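Local coordinates for protein polyhedrin (Uranotaenia sapphirina cypovirus, PDB 4ZQX) that forms the crystalline polyhedra that embed and protect cypovirus particles, and binds ATP in its crystal, at residues 21-26 with 47-52; 28-33 with 225-230; 105-110 with 157-162; 111-116 with 144-149. All coordinates share one frame; numbering follows the deposited sequence.

Contact 1 of 4, residues 21-26 with 47-52; sequences RAYDAN and NPFVIK
A type II beta turn, Ala22 to Ala25, packs against the Asx turn that begins at Asn47, with Tyr23 and Asp24 meeting Phe49 while Ala25 and Asn26 meet Pro48. Tyr23, its CG anti to the backbone N (chi1 -174°), sends its ring across to Phe49, where Tyr23 CE1 lies 3.6 Å from Phe49 CE1, at the edge of the phenylalanine ring; the two planes are inclined at 57°. Asp24 OD1 stands 3.4 Å from Phe49 CZ, but its charge is met by Arg139 of the second subunit. Aspartate suits this third turn position because, with asparagine and glycine, it tolerates a positive phi (74°).

Pro48 offers a compact, rigid ring to the incoming chain: Ala25 O makes a CA-H...O contact with Pro48 CA at 3.3 Å, and Asn26 OD1 rests 3.1 Å from Pro48 CD. Proline has no N-H to offer Asn26 OD1, so this is a packing contact; the amide's other end, ND2, donates to Asp136 of the second subunit. Arg180 NH1 joins the two backbones from outside, bonding both Ala25 O and Pro48 O.

Within 47-52, Asn47 OD1 is gripped twice, by Phe49 N at 2.9 Å and Val50 N at 3.1 Å, from opposite faces of its amide plane. The first bond makes an Asx turn and the second extends it to an Asx motif, which takes the chain from strand 40-47 into strand 50-55.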
# COMPACT_ATOMS: atom_id res chain seq x y z
N ARG A 21 24.42 5.02 8.04
CA ARG A 21 25.10 3.78 7.69
C ARG A 21 24.70 2.62 8.61
O ARG A 21 24.99 1.46 8.31
CB ARG A 21 26.62 3.99 7.71
CG ARG A 21 27.05 5.07 6.74
CD ARG A 21 28.55 5.31 6.71
NE ARG A 21 28.84 6.53 5.95
CZ ARG A 21 28.92 6.60 4.63
NH1 ARG A 21 28.76 5.51 3.88
NH2 ARG A 21 29.17 7.76 4.05
N ALA A 22 24.02 2.92 9.70
CA ALA A 22 23.61 1.89 10.66
C ALA A 22 22.54 0.92 10.13
O ALA A 22 21.70 1.27 9.31
CB ALA A 22 23.11 2.54 11.96
N TYR A 23 22.60 -0.30 10.64
CA TYR A 23 21.53 -1.26 10.44
C TYR A 23 20.24 -0.67 11.00
O TYR A 23 20.23 -0.13 12.10
CB TYR A 23 21.86 -2.59 11.13
CG TYR A 23 20.84 -3.67 10.85
CD1 TYR A 23 20.87 -4.38 9.65
CD2 TYR A 23 19.87 -3.99 11.77
CE1 TYR A 23 19.93 -5.37 9.38
CE2 TYR A 23 18.91 -4.97 11.51
CZ TYR A 23 18.95 -5.66 10.32
OH TYR A 23 18.02 -6.63 10.05
N ASP A 24 19.16 -0.77 10.21
CA ASP A 24 17.84 -0.21 10.52
C ASP A 24 17.75 1.32 10.38
O ASP A 24 16.71 1.91 10.70
CB ASP A 24 17.31 -0.67 11.90
CG ASP A 24 16.37 -1.87 11.82
OD1 ASP A 24 16.08 -2.39 10.70
OD2 ASP A 24 15.92 -2.29 12.90
N ALA A 25 18.80 1.96 9.86
CA ALA A 25 18.74 3.39 9.54
C ALA A 25 18.15 3.54 8.15
O ALA A 25 18.51 2.81 7.23
CB ALA A 25 20.10 4.02 9.61
N ASN A 26 17.23 4.49 7.99
CA ASN A 26 16.57 4.65 6.71
C ASN A 26 17.42 5.30 5.62
O ASN A 26 18.14 6.26 5.87
CB ASN A 26 15.31 5.50 6.88
CG ASN A 26 14.16 4.73 7.46
OD1 ASN A 26 14.00 3.54 7.21
ND2 ASN A 26 13.34 5.41 8.24
N ASN A 47 13.06 3.68 3.85
CA ASN A 47 13.23 2.31 4.37
C ASN A 47 14.70 2.01 4.54
O ASN A 47 15.51 2.61 3.86
CB ASN A 47 12.65 1.28 3.39
CG ASN A 47 12.48 -0.09 4.01
OD1 ASN A 47 13.28 -1.01 3.78
ND2 ASN A 47 11.44 -0.24 4.81
N PRO A 48 15.06 1.07 5.44
CA PRO A 48 16.49 0.78 5.57
C PRO A 48 17.02 -0.18 4.51
O PRO A 48 18.22 -0.21 4.32
CB PRO A 48 16.60 0.12 6.96
CG PRO A 48 15.34 0.52 7.68
CD PRO A 48 14.30 0.53 6.58
N PHE A 49 16.16 -0.97 3.88
CA PHE A 49 16.61 -2.09 3.05
C PHE A 49 16.28 -1.93 1.56
O PHE A 49 17.14 -2.11 0.70
CB PHE A 49 16.01 -3.38 3.61
CG PHE A 49 16.28 -3.56 5.07
CD1 PHE A 49 17.57 -3.80 5.51
CD2 PHE A 49 15.26 -3.46 6.01
CE1 PHE A 49 17.85 -3.95 6.86
CE2 PHE A 49 15.53 -3.62 7.36
CZ PHE A 49 16.82 -3.86 7.78
N VAL A 50 15.04 -1.60 1.26
CA VAL A 50 14.63 -1.26 -0.10
C VAL A 50 13.55 -0.20 -0.05
O VAL A 50 12.48 -0.45 0.50
CB VAL A 50 14.03 -2.48 -0.87
CG1 VAL A 50 13.91 -2.12 -2.33
CG2 VAL A 50 14.87 -3.72 -0.70
N ILE A 51 13.82 0.98 -0.60
CA ILE A 51 12.76 1.98 -0.75
C ILE A 51 11.98 1.60 -2.00
O ILE A 51 12.58 1.34 -3.04
CB ILE A 51 13.26 3.43 -0.94
CG1 ILE A 51 14.23 3.83 0.16
CG2 ILE A 51 12.04 4.39 -1.01
CD1 ILE A 51 14.80 5.24 -0.02
N LYS A 52 10.65 1.57 -1.89
CA LYS A 52 9.79 1.35 -3.04
C LYS A 52 8.88 2.56 -3.21
O LYS A 52 7.88 2.71 -2.52
CB LYS A 52 8.98 0.07 -2.84
CG LYS A 52 9.88 -1.15 -2.79
CD LYS A 52 9.15 -2.42 -2.51
CE LYS A 52 10.17 -3.57 -2.44
NZ LYS A 52 9.59 -4.92 -2.34

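Contact 2 of 4, residues 28-33 with 225-230; sequences ELVIVA and YGMTML
Val30 meets two methionine methyls, one on each of its branches: Met227 CE on CG2 and Met229 CE on CG1. Every contact here between strand 28-33 and the loop 225-230 is apolar. Met227 CE sits 3.8 Å from Val30 CG2 and also touches the CB of Glu28, at 4.2 Å. Bends at chi2 (71°) and chi3 (85°) curl the Met227 chain, and it slides past Val30 in the opposite direction. Met229 is extended beyond CG instead, crossing Val30 at about a right angle; its CE stands 4.1 Å from Val30 CG1 and equally 4.1 Å from Val32 CG2, so that one methyl touches both valines, which lie two residues apart on the same side of the strand. Branched valines suit a strand, and unbranched methionines can adapt their shape to the surface those valines make.

Hydrogen bonding is left to partners outside the pair. Glu28 turns its carboxylate to His44, while the loop backbone is held by Glu160, which accepts from Thr228 N, and by Tyr105, whose OH bonds Leu230 N. Further packing surrounds the methionines: Leu217 and Ala222 of helix 214-225 touch Met229, and Tyr133 of the second subunit covers Met227 and Val30.

With no directional bond between the segments, dispersion and the exclusion of water account for their association, whereas the polar bonds to Glu160 and Tyr105 can fix where the loop lies along the sheet.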
# COMPACT_ATOMS: atom_id res chain seq x y z
N GLU A 28 16.59 7.66 2.36
CA GLU A 28 15.54 8.65 2.17
C GLU A 28 15.34 8.97 0.70
O GLU A 28 16.31 9.15 -0.04
CB GLU A 28 15.88 9.95 2.91
CG GLU A 28 16.28 9.77 4.36
CD GLU A 28 15.14 9.39 5.29
OE1 GLU A 28 13.98 9.59 4.92
OE2 GLU A 28 15.42 8.92 6.42
N LEU A 29 14.08 9.06 0.28
CA LEU A 29 13.72 9.45 -1.09
C LEU A 29 12.68 10.58 -1.04
O LEU A 29 11.63 10.44 -0.42
CB LEU A 29 13.14 8.26 -1.85
CG LEU A 29 12.48 8.52 -3.21
CD1 LEU A 29 13.49 9.01 -4.24
CD2 LEU A 29 11.77 7.27 -3.71
N VAL A 30 12.99 11.71 -1.66
CA VAL A 30 12.01 12.75 -1.89
C VAL A 30 11.87 12.98 -3.37
O VAL A 30 12.84 13.29 -4.06
CB VAL A 30 12.37 14.07 -1.21
CG1 VAL A 30 11.34 15.16 -1.56
CG2 VAL A 30 12.45 13.88 0.29
N ILE A 31 10.66 12.82 -3.86
CA ILE A 31 10.35 13.13 -5.25
C ILE A 31 9.59 14.44 -5.28
O ILE A 31 8.64 14.61 -4.54
CB ILE A 31 9.49 12.03 -5.86
CG1 ILE A 31 10.26 10.71 -5.77
CG2 ILE A 31 9.11 12.37 -7.31
CD1 ILE A 31 9.49 9.51 -6.19
N VAL A 32 10.05 15.36 -6.12
CA VAL A 32 9.38 16.64 -6.29
C VAL A 32 8.90 16.81 -7.72
O VAL A 32 9.71 16.75 -8.67
CB VAL A 32 10.33 17.82 -5.98
CG1 VAL A 32 9.60 19.17 -6.11
CG2 VAL A 32 10.96 17.65 -4.60
N ALA A 33 7.60 17.05 -7.86
CA ALA A 33 7.00 17.41 -9.14
C ALA A 33 6.77 18.91 -9.17
O ALA A 33 6.21 19.46 -8.24
CB ALA A 33 5.66 16.67 -9.33
N TYR A 225 14.46 19.79 7.27
CA TYR A 225 14.85 18.39 7.56
C TYR A 225 16.24 17.97 7.08
O TYR A 225 16.72 16.90 7.44
CB TYR A 225 13.81 17.44 6.98
CG TYR A 225 12.45 17.50 7.65
CD1 TYR A 225 12.33 17.47 9.04
CD2 TYR A 225 11.28 17.58 6.90
CE1 TYR A 225 11.10 17.50 9.64
CE2 TYR A 225 10.03 17.61 7.51
CZ TYR A 225 9.95 17.58 8.88
OH TYR A 225 8.71 17.60 9.49
N GLY A 226 16.87 18.80 6.26
CA GLY A 226 18.22 18.53 5.79
C GLY A 226 18.32 17.70 4.53
O GLY A 226 19.15 16.80 4.46
N MET A 227 17.47 17.98 3.54
CA MET A 227 17.66 17.50 2.18
C MET A 227 18.03 18.70 1.32
O MET A 227 17.25 19.63 1.19
CB MET A 227 16.38 16.87 1.62
CG MET A 227 16.57 16.19 0.25
SD MET A 227 17.53 14.66 0.34
CE MET A 227 16.24 13.49 0.75
N THR A 228 19.21 18.67 0.73
CA THR A 228 19.65 19.77 -0.11
C THR A 228 18.96 19.67 -1.46
O THR A 228 18.89 18.60 -2.02
CB THR A 228 21.18 19.72 -0.27
OG1 THR A 228 21.79 19.72 1.03
CG2 THR A 228 21.68 20.91 -1.05
N MET A 229 18.43 20.78 -1.97
CA MET A 229 17.79 20.77 -3.29
C MET A 229 18.46 21.80 -4.18
O MET A 229 19.08 22.75 -3.70
CB MET A 229 16.30 21.06 -3.14
CG MET A 229 15.60 19.97 -2.40
SD MET A 229 13.82 20.19 -2.35
CE MET A 229 13.38 18.72 -1.46
N LEU A 230 18.33 21.60 -5.49
CA LEU A 230 18.96 22.43 -6.49
C LEU A 230 17.88 23.11 -7.30
O LEU A 230 16.93 22.45 -7.74
CB LEU A 230 19.80 21.55 -7.42
CG LEU A 230 20.79 22.27 -8.32
CD1 LEU A 230 21.90 22.87 -7.49
CD2 LEU A 230 21.37 21.32 -9.37

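Contact 3 of 4, residues 105-110 with 157-162; sequences YLRGNV and GRCEKA. With ATP (adenosine-5'-triphosphate), chain B.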
# COMPACT_ATOMS: atom_id res chain seq x y z
N TYR A 105 15.45 13.07 -5.18
CA TYR A 105 16.50 13.31 -4.19
C TYR A 105 16.68 12.06 -3.33
O TYR A 105 15.73 11.62 -2.69
CB TYR A 105 16.13 14.51 -3.33
CG TYR A 105 16.19 15.80 -4.12
CD1 TYR A 105 17.41 16.39 -4.40
CD2 TYR A 105 15.04 16.41 -4.61
CE1 TYR A 105 17.50 17.56 -5.14
CE2 TYR A 105 15.12 17.59 -5.33
CZ TYR A 105 16.36 18.15 -5.60
OH TYR A 105 16.49 19.33 -6.32
N LEU A 106 17.88 11.49 -3.35
CA LEU A 106 18.18 10.27 -2.60
C LEU A 106 19.27 10.54 -1.57
O LEU A 106 20.29 11.15 -1.90
CB LEU A 106 18.67 9.15 -3.54
CG LEU A 106 17.66 8.45 -4.45
CD1 LEU A 106 17.14 9.38 -5.54
CD2 LEU A 106 18.30 7.21 -5.08
N ARG A 107 19.06 10.11 -0.32
CA ARG A 107 20.04 10.39 0.71
C ARG A 107 20.19 9.19 1.62
O ARG A 107 19.21 8.70 2.17
CB ARG A 107 19.64 11.62 1.55
CG ARG A 107 20.76 12.16 2.44
CD ARG A 107 20.25 13.12 3.53
NE ARG A 107 21.35 13.86 4.15
CZ ARG A 107 22.09 13.41 5.16
NH1 ARG A 107 21.85 12.22 5.70
NH2 ARG A 107 23.08 14.15 5.64
N GLY A 108 21.42 8.74 1.80
CA GLY A 108 21.70 7.64 2.69
C GLY A 108 22.62 6.59 2.12
O GLY A 108 23.38 6.85 1.18
N ASN A 109 22.54 5.40 2.72
CA ASN A 109 23.46 4.31 2.40
C ASN A 109 22.98 3.50 1.20
O ASN A 109 22.73 2.30 1.30
CB ASN A 109 23.67 3.44 3.63
CG ASN A 109 24.90 2.55 3.52
OD1 ASN A 109 25.82 2.85 2.77
ND2 ASN A 109 24.91 1.47 4.28
N VAL A 110 22.88 4.18 0.05
CA VAL A 110 22.29 3.64 -1.17
C VAL A 110 23.27 2.86 -2.04
O VAL A 110 24.43 3.22 -2.15
CB VAL A 110 21.69 4.80 -2.00
CG1 VAL A 110 21.17 4.32 -3.39
CG2 VAL A 110 20.61 5.52 -1.20
N GLY A 157 27.64 14.15 5.30
CA GLY A 157 27.23 12.77 5.15
C GLY A 157 27.84 12.05 3.97
O GLY A 157 27.88 10.82 3.95
N ARG A 158 28.35 12.81 2.99
CA ARG A 158 28.85 12.23 1.75
C ARG A 158 27.84 11.26 1.13
O ARG A 158 28.22 10.19 0.64
CB ARG A 158 30.17 11.49 2.00
CG ARG A 158 31.18 12.29 2.81
CD ARG A 158 32.46 11.51 3.12
NE ARG A 158 32.24 10.24 3.82
CZ ARG A 158 31.89 10.12 5.10
NH1 ARG A 158 31.69 11.20 5.85
NH2 ARG A 158 31.73 8.92 5.63
N CYS A 159 26.55 11.60 1.16
CA CYS A 159 25.54 10.62 0.81
C CYS A 159 24.26 11.12 0.17
O CYS A 159 23.23 10.46 0.30
CB CYS A 159 25.19 9.81 2.08
SG CYS A 159 24.31 10.72 3.38
N GLU A 160 24.31 12.24 -0.56
CA GLU A 160 23.13 12.67 -1.32
C GLU A 160 23.45 12.80 -2.81
O GLU A 160 24.49 13.36 -3.19
CB GLU A 160 22.55 13.99 -0.81
CG GLU A 160 21.26 14.36 -1.56
CD GLU A 160 20.68 15.71 -1.20
OE1 GLU A 160 20.85 16.15 -0.06
OE2 GLU A 160 20.04 16.33 -2.07
N LYS A 161 22.55 12.27 -3.63
CA LYS A 161 22.58 12.48 -5.07
C LYS A 161 21.17 12.71 -5.58
O LYS A 161 20.20 12.36 -4.92
CB LYS A 161 23.16 11.25 -5.79
CG LYS A 161 24.54 10.84 -5.32
CD LYS A 161 25.11 9.73 -6.20
CE LYS A 161 26.31 9.05 -5.58
NZ LYS A 161 27.47 9.97 -5.39
N ALA A 162 21.08 13.26 -6.79
CA ALA A 162 19.79 13.55 -7.38
C ALA A 162 19.75 13.16 -8.85
O ALA A 162 20.78 12.94 -9.49
CB ALA A 162 19.47 15.03 -7.24
PG ATP B . 29.12 15.99 1.50
O1G ATP B . 30.34 16.06 0.62
O2G ATP B . 27.89 15.35 0.87
O3G ATP B . 29.40 15.50 2.91
PB ATP B . 29.48 18.85 1.68
O1B ATP B . 28.64 19.85 2.44
O2B ATP B . 30.88 18.53 2.15
O3B ATP B . 28.58 17.51 1.61
PA ATP B . 30.68 19.45 -0.92
O1A ATP B . 31.10 20.90 -0.96
O2A ATP B . 31.72 18.38 -0.67
O3A ATP B . 29.45 19.33 0.13
O5' ATP B . 29.96 19.13 -2.34
C5' ATP B . 29.42 17.84 -2.63
C4' ATP B . 29.11 17.79 -4.12
O4' ATP B . 28.06 18.71 -4.43
C3' ATP B . 30.30 18.20 -4.97
O3' ATP B . 30.45 17.26 -6.03
C2' ATP B . 29.94 19.56 -5.54
O2' ATP B . 30.48 19.84 -6.83
C1' ATP B . 28.42 19.49 -5.57
N9 ATP B . 27.86 20.86 -5.54
C8 ATP B . 28.05 21.79 -4.57
N7 ATP B . 27.40 22.94 -4.87
C5 ATP B . 26.79 22.74 -6.05
C6 ATP B . 25.94 23.55 -6.93
N6 ATP B . 25.65 24.81 -6.54
N1 ATP B . 25.49 23.00 -8.09
C2 ATP B . 25.80 21.74 -8.43
N3 ATP B . 26.58 20.94 -7.66
C4 ATP B . 27.09 21.38 -6.49
O HOH W 1 21.50 16.29 2.75
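Cys159 lays its sulfur over one face of the Arg107 guanidinium, SG standing 3.7 Å from NH1 and offset toward the rim of the flat group. The thiol reaches that face because SG lies between the backbone N and the carbonyl carbon (chi1 69°), while Arg107 runs out extended beneath it. In the guanidinium plane, at its edge, a water accepts from Arg107 NE at 2.8 Å and donates to Glu160 OE1 at 2.9 Å, bridging opposite charges that do not touch directly. Ser154 O takes up Arg107 NH2, and Thr228 N gives OE1 another partner.

Glu160 turns its other oxygen to Tyr105, OE2 lying 3.5 Å from CD1 with carboxylate and ring nearly perpendicular (86°). The small Ala162 fits beside the same ring, its CB 3.8 Å from Tyr105 CD1.

Tyr105, Arg107, Glu160 and Ala162 share one face of an antiparallel pair. Leu106 and Lys161 form the hydrogen-bonded pair, Leu106 N to Lys161 O at 2.9 Å and Lys161 N to Leu106 O at 3.1 Å; Gly108 N continues the pattern to Cys159 O. Glycine suits position 108, where phi is 134°.

Just before the strand, Arg158 N donates to ATP O3G at 2.9 Å, so a main-chain N-H grips the gamma-phosphate. The chemistry implies a buried, water-mediated charge pair, probably mutually stabilising, next to the backbone that binds the gamma-phosphate of ATP.

Contact 4 of 4, residues 111-116 with 144-149; sequences DWNKAS and YKRNKF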
# COMPACT_ATOMS: atom_id res chain seq x y z
N ASP A 111 22.79 1.78 -2.65
CA ASP A 111 23.56 1.07 -3.66
C ASP A 111 23.38 1.82 -4.98
O ASP A 111 22.40 1.59 -5.71
CB ASP A 111 23.10 -0.38 -3.80
CG ASP A 111 23.99 -1.18 -4.75
OD1 ASP A 111 24.79 -0.56 -5.50
OD2 ASP A 111 23.90 -2.42 -4.74
N TRP A 112 24.30 2.72 -5.28
CA TRP A 112 24.18 3.56 -6.47
C TRP A 112 24.31 2.76 -7.77
O TRP A 112 23.88 3.23 -8.82
CB TRP A 112 25.21 4.70 -6.45
CG TRP A 112 25.15 5.49 -5.19
CD1 TRP A 112 26.06 5.48 -4.17
CD2 TRP A 112 24.12 6.40 -4.79
NE1 TRP A 112 25.65 6.33 -3.17
CE2 TRP A 112 24.47 6.91 -3.53
CE3 TRP A 112 22.93 6.83 -5.40
CZ2 TRP A 112 23.68 7.83 -2.84
CZ3 TRP A 112 22.14 7.76 -4.71
CH2 TRP A 112 22.53 8.25 -3.45
N ASN A 113 24.88 1.56 -7.71
CA ASN A 113 24.93 0.71 -8.88
C ASN A 113 23.56 0.17 -9.29
O ASN A 113 23.33 -0.19 -10.46
CB ASN A 113 25.86 -0.47 -8.63
CG ASN A 113 27.32 -0.11 -8.76
OD1 ASN A 113 27.93 0.38 -7.81
ND2 ASN A 113 27.88 -0.38 -9.94
N LYS A 114 22.64 0.07 -8.33
CA LYS A 114 21.41 -0.69 -8.55
C LYS A 114 20.13 0.12 -8.33
O LYS A 114 19.03 -0.40 -8.56
CB LYS A 114 21.38 -1.94 -7.65
CG LYS A 114 22.45 -3.02 -7.99
CD LYS A 114 22.46 -3.48 -9.45
CE LYS A 114 21.16 -4.10 -9.91
NZ LYS A 114 20.96 -5.50 -9.44
N ALA A 115 20.26 1.36 -7.87
CA ALA A 115 19.08 2.21 -7.73
C ALA A 115 18.44 2.39 -9.10
O ALA A 115 19.14 2.72 -10.06
CB ALA A 115 19.44 3.53 -7.11
N SER A 116 17.13 2.16 -9.20
CA SER A 116 16.46 2.29 -10.49
C SER A 116 15.27 3.24 -10.43
O SER A 116 14.50 3.21 -9.48
CB SER A 116 16.02 0.92 -11.01
OG SER A 116 15.12 0.29 -10.13
N TYR A 144 18.51 2.17 -14.54
CA TYR A 144 19.65 2.22 -13.62
C TYR A 144 20.52 3.41 -13.99
O TYR A 144 21.15 3.40 -15.03
CB TYR A 144 20.49 0.94 -13.72
CG TYR A 144 19.76 -0.31 -13.33
CD1 TYR A 144 19.54 -0.63 -11.99
CD2 TYR A 144 19.29 -1.19 -14.29
CE1 TYR A 144 18.87 -1.77 -11.63
CE2 TYR A 144 18.62 -2.35 -13.93
CZ TYR A 144 18.40 -2.62 -12.61
OH TYR A 144 17.74 -3.77 -12.26
N LYS A 145 20.53 4.44 -13.16
CA LYS A 145 21.17 5.69 -13.57
C LYS A 145 22.67 5.70 -13.28
O LYS A 145 23.44 6.30 -14.04
CB LYS A 145 20.48 6.90 -12.91
CG LYS A 145 18.97 6.98 -13.15
CD LYS A 145 18.61 6.82 -14.62
CE LYS A 145 17.13 6.88 -14.86
NZ LYS A 145 16.85 6.72 -16.31
N ARG A 146 23.08 5.03 -12.21
CA ARG A 146 24.49 4.92 -11.84
C ARG A 146 25.23 6.27 -11.88
O ARG A 146 24.88 7.17 -11.10
CB ARG A 146 25.19 3.82 -12.67
CG ARG A 146 24.46 2.49 -12.61
CD ARG A 146 25.31 1.35 -13.14
NE ARG A 146 24.46 0.27 -13.63
CZ ARG A 146 23.95 0.23 -14.86
NH1 ARG A 146 24.24 1.20 -15.74
NH2 ARG A 146 23.15 -0.76 -15.22
N ASN A 147 26.23 6.44 -12.75
CA ASN A 147 26.99 7.70 -12.75
C ASN A 147 26.28 8.89 -13.39
O ASN A 147 26.83 9.99 -13.46
CB ASN A 147 28.39 7.49 -13.34
CG ASN A 147 29.31 6.80 -12.38
OD1 ASN A 147 29.84 7.42 -11.45
ND2 ASN A 147 29.45 5.50 -12.55
N LYS A 148 25.04 8.68 -13.82
CA LYS A 148 24.21 9.77 -14.31
C LYS A 148 23.47 10.48 -13.15
O LYS A 148 22.85 11.52 -13.36
CB LYS A 148 23.24 9.28 -15.38
CG LYS A 148 23.94 8.89 -16.67
CD LYS A 148 23.01 8.29 -17.71
CE LYS A 148 23.76 8.13 -19.03
NZ LYS A 148 23.01 7.31 -20.01
N PHE A 149 23.56 9.93 -11.93
CA PHE A 149 23.16 10.69 -10.74
C PHE A 149 24.08 11.91 -10.58
O PHE A 149 25.27 11.84 -10.87
CB PHE A 149 23.22 9.85 -9.45
CG PHE A 149 22.06 8.89 -9.29
CD1 PHE A 149 20.78 9.37 -9.06
CD2 PHE A 149 22.27 7.53 -9.31
CE1 PHE A 149 19.72 8.50 -8.90
CE2 PHE A 149 21.23 6.65 -9.15
CZ PHE A 149 19.94 7.13 -8.93
O HOH W 2 21.61 3.28 -10.50
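Trp112 points the edge of its six-membered ring at the face of Phe149, a T-shaped pair with centroids 5.5 Å apart and planes at 69°. Ala115 CB adds a small apolar surface, 4.1 Å from Phe149 CZ, and the opposite face of that ring is covered by Lys145 CB. Alongside, Lys114 and Tyr144 point the same way: the aliphatic CE of Lys114 lies 3.7 Å from Tyr144 CE1, while Lys114 O meets the same ring at its edge. Three bends along its chain, at chi2, chi3 and chi4, curl the lysine against the tyrosine.

Between the backbones sits a water with three partners, donating to Trp112 O at 2.8 Å and to Ala115 O at 2.6 Å and accepting from Arg146 N at 2.9 Å. It thereby joins two loops that make no clear direct hydrogen bond, helped by the CA-H of Arg146, whose CA is 3.5 Å from Trp112 O.

Local turns present these groups. Lys114 N bonds Asp111 O, winding 111-116 so that two carbonyls face the water, and Lys148 N bonds Lys145 O in the short 3-10 turn that leads to Phe149.

Farther out, Phe149 rests on Lys161 and Trp163 of strand 160-166, and Ser116 pairs its backbone with Ile177 of strand 173-179, so the contact lies where the six-stranded and three-stranded sheets come together.

In the fold
Contacts 2 and 3 share the six-stranded sheet: Glu28 N lies 2.8 Å from Arg107 O and Val30 O 2.8 Å from Tyr105 N, both probable hydrogen bonds between neighbouring strands. Contact 4 is nested within the chain loop closed by contact 3 and packs against it: Lys161 CE lies 3.5 Å from Trp112 CE2, and the two residues also form a cation-pi pair. Contact 1 joins contact 2 through Ile51 CD1, 3.8 Å from Glu28 C. ATP is bound at contact 3; Leu230 of contact 2 also lines its pocket, whereas the Trp112 side chain stays about 9 Å from the nucleotide. Contacts 1 and 2 both reach the second subunit.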